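Local structure of putative sortase (Streptococcus pneumoniae, 2W1K) at residues A[75-83]-A[89-99]; A[134-142]-A[202-210]. The protein probably acts as a class C sortase, a transpeptidase that covalently joins pilin subunits during assembly of the pneumococcal pilus fibre. One frame throughout, in Å; residues are numbered along the deposited sequence.

Contact 1: residues A[75-83]-A[89-99]; sequences MEPVYLGAD and MGLAHVDGTPL
The Tyr79 ring carries Met89 SD above one face, 4.7 Å from the ring centroid and 16° off its normal, a Met-aromatic contact. Gly90 CA and Leu91 O lie near the ring plane at its edge, while a water in that plane joins Tyr79 OH to Met89 O; His86 meets the ring at a nearly parallel tilt. Within 89-99, Leu99 CD2 lies over the centre of one face of the His93 imidazole, 3.7 Å above its plane. Thr97 O sits in plane at the imidazole edge, and ND1 bonds to Tyr54 OH. These groups flank a parallel strand pair within the beta-alpha-beta unit of strand 74-80, helix 84-89 and strand 91-93, part of the sortase beta-barrel. The pairing is documented by hydrogen bonds in succession: Leu91 N to Pro77 O, Tyr79 N to Leu91 O at 2.8 Å and an almost straight 177°, and His93 N to Tyr79 O at 2.7 Å. Gly81 N to His93 O continues the series, but is markedly more bent. Val78, Leu80, Leu91 and His93 occupy one face of the pair, Tyr79 and Ala92 the other. On the first, Leu80 CD2 meets Leu99 CD2 at 3.6 Å, their side chains crossing at about a right angle. Leu91 CG, beside its own backbone N (chi1 -53°), brings CD1 against Glu76 CB. Glu76 OE1 accepts from a second water that also donates to Met89 O. Past the end of strand 75-80, Ala82 CA is pressed by Ala92 CB at 3.5 Å, tighter than usual for two carbons.

Contact 2: residues A[134-142]-A[202-210]; sequences LYYDNGQEI and TAAVARVAF
The last modelled helix, 202-209, lies over the hairpin of strands 133-137 and 141-153, its axis 9.7 Å from that of strand 134-137 and inclined at 108° to it. Tyr135 and Ile142 supply the main apolar surface on the hairpin side. The Tyr135 ring receives Val205 CG1 at 3.7 Å from both CD1 and CE1, and its other flank, CD2, touches Ala209 CB at 3.6 Å. All these approaches are oblique, as is the longer one from Val208 CG1. Ile142 has CG1 beside its backbone N and CG2 anti to that N (chi1 -74°), which splits its branches between two helix residues: CG2 reaches Val205 CG1 at 3.8 Å, and CD1 reaches Ala206 CA at 3.7 Å. No hydrogen bond crosses between the segments, whose contact at this part of the sortase barrel is apolar; polar ties of the helix lead elsewhere, from Thr202 OG1 to Gln196 O and from Ala209 O to Ser68 OG. Phe210, the first residue to leave helical geometry, places its ring against Asp137 and Ile142 and stacks with His9 from the N-terminal helix 5-15. Its CZ comes within 3.6 Å of Asp137 CB, Asp137 OD2 lies over one face of the ring, and Ile142 CG1 is at its edge. The carboxylate is inclined 54° to the ring plane and has polar partners at both oxygens. OD2 forms a salt bridge with Lys197 NZ and a hydrogen bond with His9 NE2, while OD1 accepts Gly139 N at 2.8 Å in an Asx turn, met from above the carboxylate plane.

In the fold
Contact 1 and contact 2 are built on the same sheet, with centres 18 Å apart, and strand 65-69 runs between them. It pairs on one edge with strand 74-80, through Leu67 to Glu76 and Gly65 to Val78, and on the other with strand 133-137, through Ser68 to Tyr135 and Tyr66 to Asp137. Direct packing also exists: Val78 CG2 lies 4.1 Å from Tyr136 CE1. Contact 1 is the more central, about 6 Å from the chain centre against 14 Å for contact 2. Strands 168-176 and 183-196 probably carry the catalytic cysteine and arginine of the sortase family; contact 1 borders 106-111, the strand before the likely histidine, and contact 2 borders 183-196 through strand 141-153.

Contact 1: residues A[75-83]-A[89-99]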
# COMPACT_ATOMS: atom_id res chain seq x y z
N MET A 75 -1.80 9.51 6.62
CA MET A 75 -2.53 9.71 5.38
C MET A 75 -1.49 10.00 4.27
O MET A 75 -0.98 11.08 4.23
CB MET A 75 -3.52 10.89 5.58
CG MET A 75 -4.40 11.23 4.36
SD MET A 75 -5.54 12.65 4.48
CE MET A 75 -6.23 12.62 6.16
N GLU A 76 -1.20 9.03 3.37
CA GLU A 76 -0.06 9.18 2.46
C GLU A 76 -0.34 8.70 1.02
O GLU A 76 -1.08 7.73 0.80
CB GLU A 76 1.09 8.31 3.00
CG GLU A 76 1.74 8.69 4.28
CD GLU A 76 2.51 10.05 4.16
OE1 GLU A 76 2.98 10.42 3.05
OE2 GLU A 76 2.62 10.75 5.18
N PRO A 77 0.27 9.35 0.04
CA PRO A 77 0.28 8.72 -1.28
C PRO A 77 0.97 7.39 -1.34
O PRO A 77 1.96 7.11 -0.62
CB PRO A 77 1.06 9.73 -2.14
CG PRO A 77 1.93 10.42 -1.09
CD PRO A 77 1.11 10.57 0.08
N VAL A 78 0.47 6.53 -2.20
CA VAL A 78 1.21 5.30 -2.45
C VAL A 78 1.79 5.32 -3.89
O VAL A 78 1.01 5.52 -4.93
CB VAL A 78 0.29 4.04 -2.26
CG1 VAL A 78 1.07 2.72 -2.54
CG2 VAL A 78 -0.38 4.05 -0.84
N TYR A 79 3.11 5.08 -3.97
CA TYR A 79 3.78 4.97 -5.28
C TYR A 79 4.03 3.53 -5.69
O TYR A 79 3.90 2.60 -4.92
CB TYR A 79 5.10 5.77 -5.32
CG TYR A 79 4.90 7.27 -5.13
CD1 TYR A 79 4.60 8.11 -6.18
CD2 TYR A 79 4.95 7.81 -3.87
CE1 TYR A 79 4.36 9.45 -5.99
CE2 TYR A 79 4.72 9.12 -3.67
CZ TYR A 79 4.44 9.93 -4.71
OH TYR A 79 4.29 11.26 -4.42
N LEU A 80 4.38 3.33 -6.94
CA LEU A 80 4.69 1.97 -7.43
C LEU A 80 6.20 1.69 -7.49
O LEU A 80 6.94 2.28 -8.35
CB LEU A 80 4.10 1.80 -8.84
CG LEU A 80 2.57 1.98 -8.92
CD1 LEU A 80 2.15 1.75 -10.40
CD2 LEU A 80 1.86 0.98 -7.95
N GLY A 81 6.63 0.67 -6.75
CA GLY A 81 8.06 0.36 -6.68
C GLY A 81 8.83 1.04 -5.55
O GLY A 81 8.80 2.24 -5.40
N ALA A 82 9.49 0.27 -4.71
CA ALA A 82 9.84 0.75 -3.42
C ALA A 82 11.34 1.01 -3.56
O ALA A 82 12.09 0.16 -3.23
CB ALA A 82 9.58 -0.39 -2.32
N ASP A 83 11.75 2.13 -4.13
CA ASP A 83 13.18 2.49 -4.17
C ASP A 83 13.36 3.68 -3.19
O ASP A 83 12.41 4.18 -2.58
CB ASP A 83 13.61 2.89 -5.58
CG ASP A 83 12.68 3.93 -6.16
OD1 ASP A 83 12.02 4.64 -5.37
OD2 ASP A 83 12.48 3.99 -7.40
N MET A 89 9.45 9.88 -0.70
CA MET A 89 8.27 10.74 -0.94
C MET A 89 6.92 10.28 -0.42
O MET A 89 5.93 11.05 -0.48
CB MET A 89 8.18 11.18 -2.44
CG MET A 89 8.26 10.09 -3.41
SD MET A 89 8.87 10.72 -5.05
CE MET A 89 7.80 12.12 -5.22
N GLY A 90 6.84 9.08 0.15
CA GLY A 90 5.56 8.52 0.54
C GLY A 90 5.73 7.03 0.77
O GLY A 90 6.84 6.57 1.20
N LEU A 91 4.64 6.26 0.55
CA LEU A 91 4.67 4.79 0.79
C LEU A 91 4.86 4.18 -0.58
O LEU A 91 4.63 4.86 -1.57
CB LEU A 91 3.35 4.31 1.40
CG LEU A 91 2.98 5.10 2.64
CD1 LEU A 91 1.63 4.68 3.15
CD2 LEU A 91 4.17 4.95 3.77
N ALA A 92 5.26 2.93 -0.67
CA ALA A 92 5.57 2.38 -2.04
C ALA A 92 5.16 0.93 -2.11
O ALA A 92 5.56 0.14 -1.25
CB ALA A 92 7.03 2.49 -2.38
N HIS A 93 4.38 0.57 -3.16
CA HIS A 93 4.02 -0.81 -3.35
C HIS A 93 5.29 -1.59 -3.69
O HIS A 93 6.19 -1.08 -4.40
CB HIS A 93 2.97 -0.91 -4.46
CG HIS A 93 2.77 -2.30 -4.93
ND1 HIS A 93 3.51 -2.85 -5.96
CD2 HIS A 93 1.93 -3.29 -4.48
CE1 HIS A 93 3.16 -4.11 -6.12
NE2 HIS A 93 2.22 -4.41 -5.24
N VAL A 94 5.40 -2.81 -3.14
CA VAL A 94 6.53 -3.74 -3.36
C VAL A 94 6.35 -4.61 -4.62
O VAL A 94 5.48 -5.47 -4.69
CB VAL A 94 6.77 -4.59 -2.09
CG1 VAL A 94 7.94 -5.62 -2.28
CG2 VAL A 94 7.20 -3.55 -0.91
N ASP A 95 7.14 -4.31 -5.64
CA ASP A 95 7.11 -5.06 -6.88
C ASP A 95 7.23 -6.56 -6.60
O ASP A 95 8.11 -7.00 -5.81
CB ASP A 95 8.23 -4.60 -7.78
CG ASP A 95 8.20 -5.28 -9.19
OD1 ASP A 95 7.19 -5.20 -9.92
OD2 ASP A 95 9.16 -5.96 -9.57
N GLY A 96 6.39 -7.35 -7.29
CA GLY A 96 6.47 -8.76 -7.27
C GLY A 96 5.36 -9.21 -6.28
O GLY A 96 5.13 -10.41 -6.06
N THR A 97 4.70 -8.27 -5.64
CA THR A 97 3.43 -8.60 -4.89
C THR A 97 2.26 -7.95 -5.67
O THR A 97 2.43 -6.91 -6.34
CB THR A 97 3.42 -8.15 -3.43
OG1 THR A 97 3.31 -6.71 -3.37
CG2 THR A 97 4.75 -8.67 -2.74
N PRO A 98 1.08 -8.57 -5.61
CA PRO A 98 -0.04 -8.01 -6.33
C PRO A 98 -0.37 -6.58 -5.91
O PRO A 98 -0.20 -6.15 -4.75
CB PRO A 98 -1.19 -9.04 -6.08
CG PRO A 98 -0.81 -9.63 -4.64
CD PRO A 98 0.73 -9.80 -4.85
N LEU A 99 -0.90 -5.85 -6.85
CA LEU A 99 -1.59 -4.58 -6.50
C LEU A 99 -2.91 -4.92 -5.72
O LEU A 99 -3.49 -6.03 -5.85
CB LEU A 99 -1.90 -3.77 -7.80
CG LEU A 99 -0.57 -3.45 -8.52
CD1 LEU A 99 -0.83 -2.98 -10.03
CD2 LEU A 99 0.20 -2.25 -7.82
O HOH W 1 4.20 12.38 1.34
O HOH W 2 4.79 12.97 -2.23
O HOH W 3 9.62 -2.56 -5.16

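Contact 2: residues A[134-142]-A[202-210]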
# COMPACT_ATOMS: atom_id res chain seq x y z
N LEU A 134 -7.81 0.56 8.17
CA LEU A 134 -6.94 1.17 7.17
C LEU A 134 -7.93 1.38 6.03
O LEU A 134 -8.75 0.48 5.71
CB LEU A 134 -5.87 0.13 6.79
CG LEU A 134 -4.89 0.47 5.66
CD1 LEU A 134 -3.50 -0.20 5.75
CD2 LEU A 134 -5.48 0.20 4.27
N TYR A 135 -7.88 2.57 5.45
CA TYR A 135 -8.69 2.87 4.28
C TYR A 135 -7.77 3.15 3.07
O TYR A 135 -6.75 3.89 3.21
CB TYR A 135 -9.53 4.09 4.55
CG TYR A 135 -10.51 3.87 5.70
CD1 TYR A 135 -11.66 3.16 5.51
CD2 TYR A 135 -10.25 4.39 7.01
CE1 TYR A 135 -12.55 2.98 6.50
CE2 TYR A 135 -11.13 4.17 8.07
CZ TYR A 135 -12.31 3.50 7.79
OH TYR A 135 -13.27 3.26 8.73
N TYR A 136 -8.15 2.60 1.90
CA TYR A 136 -7.31 2.71 0.77
C TYR A 136 -8.14 3.35 -0.35
O TYR A 136 -9.15 2.82 -0.75
CB TYR A 136 -6.76 1.27 0.35
CG TYR A 136 -5.91 1.39 -0.87
CD1 TYR A 136 -4.57 1.75 -0.77
CD2 TYR A 136 -6.45 1.18 -2.16
CE1 TYR A 136 -3.76 1.93 -1.91
CE2 TYR A 136 -5.66 1.40 -3.31
CZ TYR A 136 -4.32 1.74 -3.18
OH TYR A 136 -3.57 2.03 -4.28
N ASP A 137 -7.68 4.43 -0.95
CA ASP A 137 -8.49 5.09 -1.96
C ASP A 137 -7.90 4.94 -3.37
O ASP A 137 -6.74 5.38 -3.59
CB ASP A 137 -8.64 6.55 -1.52
CG ASP A 137 -9.59 7.32 -2.39
OD1 ASP A 137 -10.04 6.83 -3.46
OD2 ASP A 137 -9.88 8.49 -1.98
N ASN A 138 -8.62 4.28 -4.30
CA ASN A 138 -8.07 4.03 -5.66
C ASN A 138 -8.58 5.08 -6.59
O ASN A 138 -8.42 4.98 -7.83
CB ASN A 138 -8.42 2.65 -6.25
CG ASN A 138 -9.93 2.34 -6.32
OD1 ASN A 138 -10.78 3.18 -6.44
ND2 ASN A 138 -10.22 1.10 -6.24
N GLY A 139 -9.23 6.08 -6.02
CA GLY A 139 -9.82 7.14 -6.86
C GLY A 139 -11.31 7.25 -6.80
O GLY A 139 -11.84 8.31 -6.42
N GLN A 140 -11.98 6.17 -7.18
CA GLN A 140 -13.47 6.05 -7.19
C GLN A 140 -14.06 5.21 -6.12
O GLN A 140 -15.26 5.16 -6.02
CB GLN A 140 -13.93 5.37 -8.50
CG GLN A 140 -13.26 5.96 -9.70
CD GLN A 140 -13.97 7.14 -10.29
OE1 GLN A 140 -13.36 8.14 -10.71
NE2 GLN A 140 -15.26 7.03 -10.42
N GLU A 141 -13.22 4.49 -5.38
CA GLU A 141 -13.65 3.60 -4.32
C GLU A 141 -12.69 3.74 -3.09
O GLU A 141 -11.47 3.94 -3.25
CB GLU A 141 -13.50 2.16 -4.77
CG GLU A 141 -14.23 1.90 -6.08
CD GLU A 141 -14.00 0.50 -6.61
OE1 GLU A 141 -12.81 0.24 -6.95
OE2 GLU A 141 -14.94 -0.37 -6.67
N ILE A 142 -13.23 3.49 -1.89
CA ILE A 142 -12.42 3.41 -0.74
C ILE A 142 -12.50 1.99 -0.27
O ILE A 142 -13.62 1.45 -0.08
CB ILE A 142 -12.84 4.40 0.38
CG1 ILE A 142 -12.46 5.85 0.04
CG2 ILE A 142 -11.96 4.06 1.60
CD1 ILE A 142 -13.30 7.02 0.84
N THR A 202 -20.86 6.76 1.42
CA THR A 202 -19.40 6.74 1.32
C THR A 202 -18.77 7.99 1.92
O THR A 202 -17.64 7.95 2.40
CB THR A 202 -18.90 6.38 -0.08
OG1 THR A 202 -19.40 5.06 -0.38
CG2 THR A 202 -17.36 6.32 -0.10
N ALA A 203 -19.58 9.02 1.99
CA ALA A 203 -19.14 10.31 2.43
C ALA A 203 -18.62 10.29 3.89
O ALA A 203 -17.59 10.92 4.15
CB ALA A 203 -20.28 11.37 2.32
N ALA A 204 -19.33 9.60 4.80
CA ALA A 204 -18.79 9.39 6.15
C ALA A 204 -17.45 8.59 6.18
O ALA A 204 -16.64 8.83 7.07
CB ALA A 204 -19.82 8.72 7.03
N VAL A 205 -17.21 7.66 5.24
CA VAL A 205 -15.93 6.93 5.22
C VAL A 205 -14.88 7.94 4.78
O VAL A 205 -13.81 8.04 5.38
CB VAL A 205 -15.97 5.70 4.20
CG1 VAL A 205 -14.61 4.98 4.09
CG2 VAL A 205 -17.11 4.72 4.59
N ALA A 206 -15.22 8.77 3.76
CA ALA A 206 -14.22 9.70 3.19
C ALA A 206 -13.87 10.70 4.30
O ALA A 206 -12.73 11.17 4.41
CB ALA A 206 -14.75 10.47 1.96
N ARG A 207 -14.88 11.07 5.08
CA ARG A 207 -14.67 12.16 6.02
C ARG A 207 -13.69 11.72 7.14
O ARG A 207 -12.75 12.43 7.57
CB ARG A 207 -16.07 12.57 6.55
CG ARG A 207 -16.02 13.50 7.72
CD ARG A 207 -17.42 13.96 8.01
NE ARG A 207 -18.16 14.36 6.82
CZ ARG A 207 -19.28 13.78 6.36
NH1 ARG A 207 -19.82 12.69 6.94
NH2 ARG A 207 -19.88 14.28 5.28
N VAL A 208 -13.95 10.53 7.63
CA VAL A 208 -13.15 9.91 8.67
C VAL A 208 -11.70 9.53 8.29
O VAL A 208 -10.76 9.62 9.14
CB VAL A 208 -13.88 8.62 9.01
CG1 VAL A 208 -13.01 7.75 9.79
CG2 VAL A 208 -15.18 8.98 9.82
N ALA A 209 -11.55 9.05 7.06
CA ALA A 209 -10.30 8.54 6.48
C ALA A 209 -9.40 9.63 5.89
O ALA A 209 -8.17 9.60 6.08
CB ALA A 209 -10.60 7.53 5.39
N PHE A 210 -9.99 10.59 5.17
CA PHE A 210 -9.20 11.57 4.49
C PHE A 210 -9.49 12.99 4.98
O PHE A 210 -9.46 13.97 4.24
CB PHE A 210 -9.31 11.39 3.01
CG PHE A 210 -8.88 10.05 2.59
CD1 PHE A 210 -7.48 9.74 2.55
CD2 PHE A 210 -9.82 9.05 2.33
CE1 PHE A 210 -7.04 8.46 2.16
CE2 PHE A 210 -9.40 7.73 2.01
CZ PHE A 210 -8.03 7.41 1.89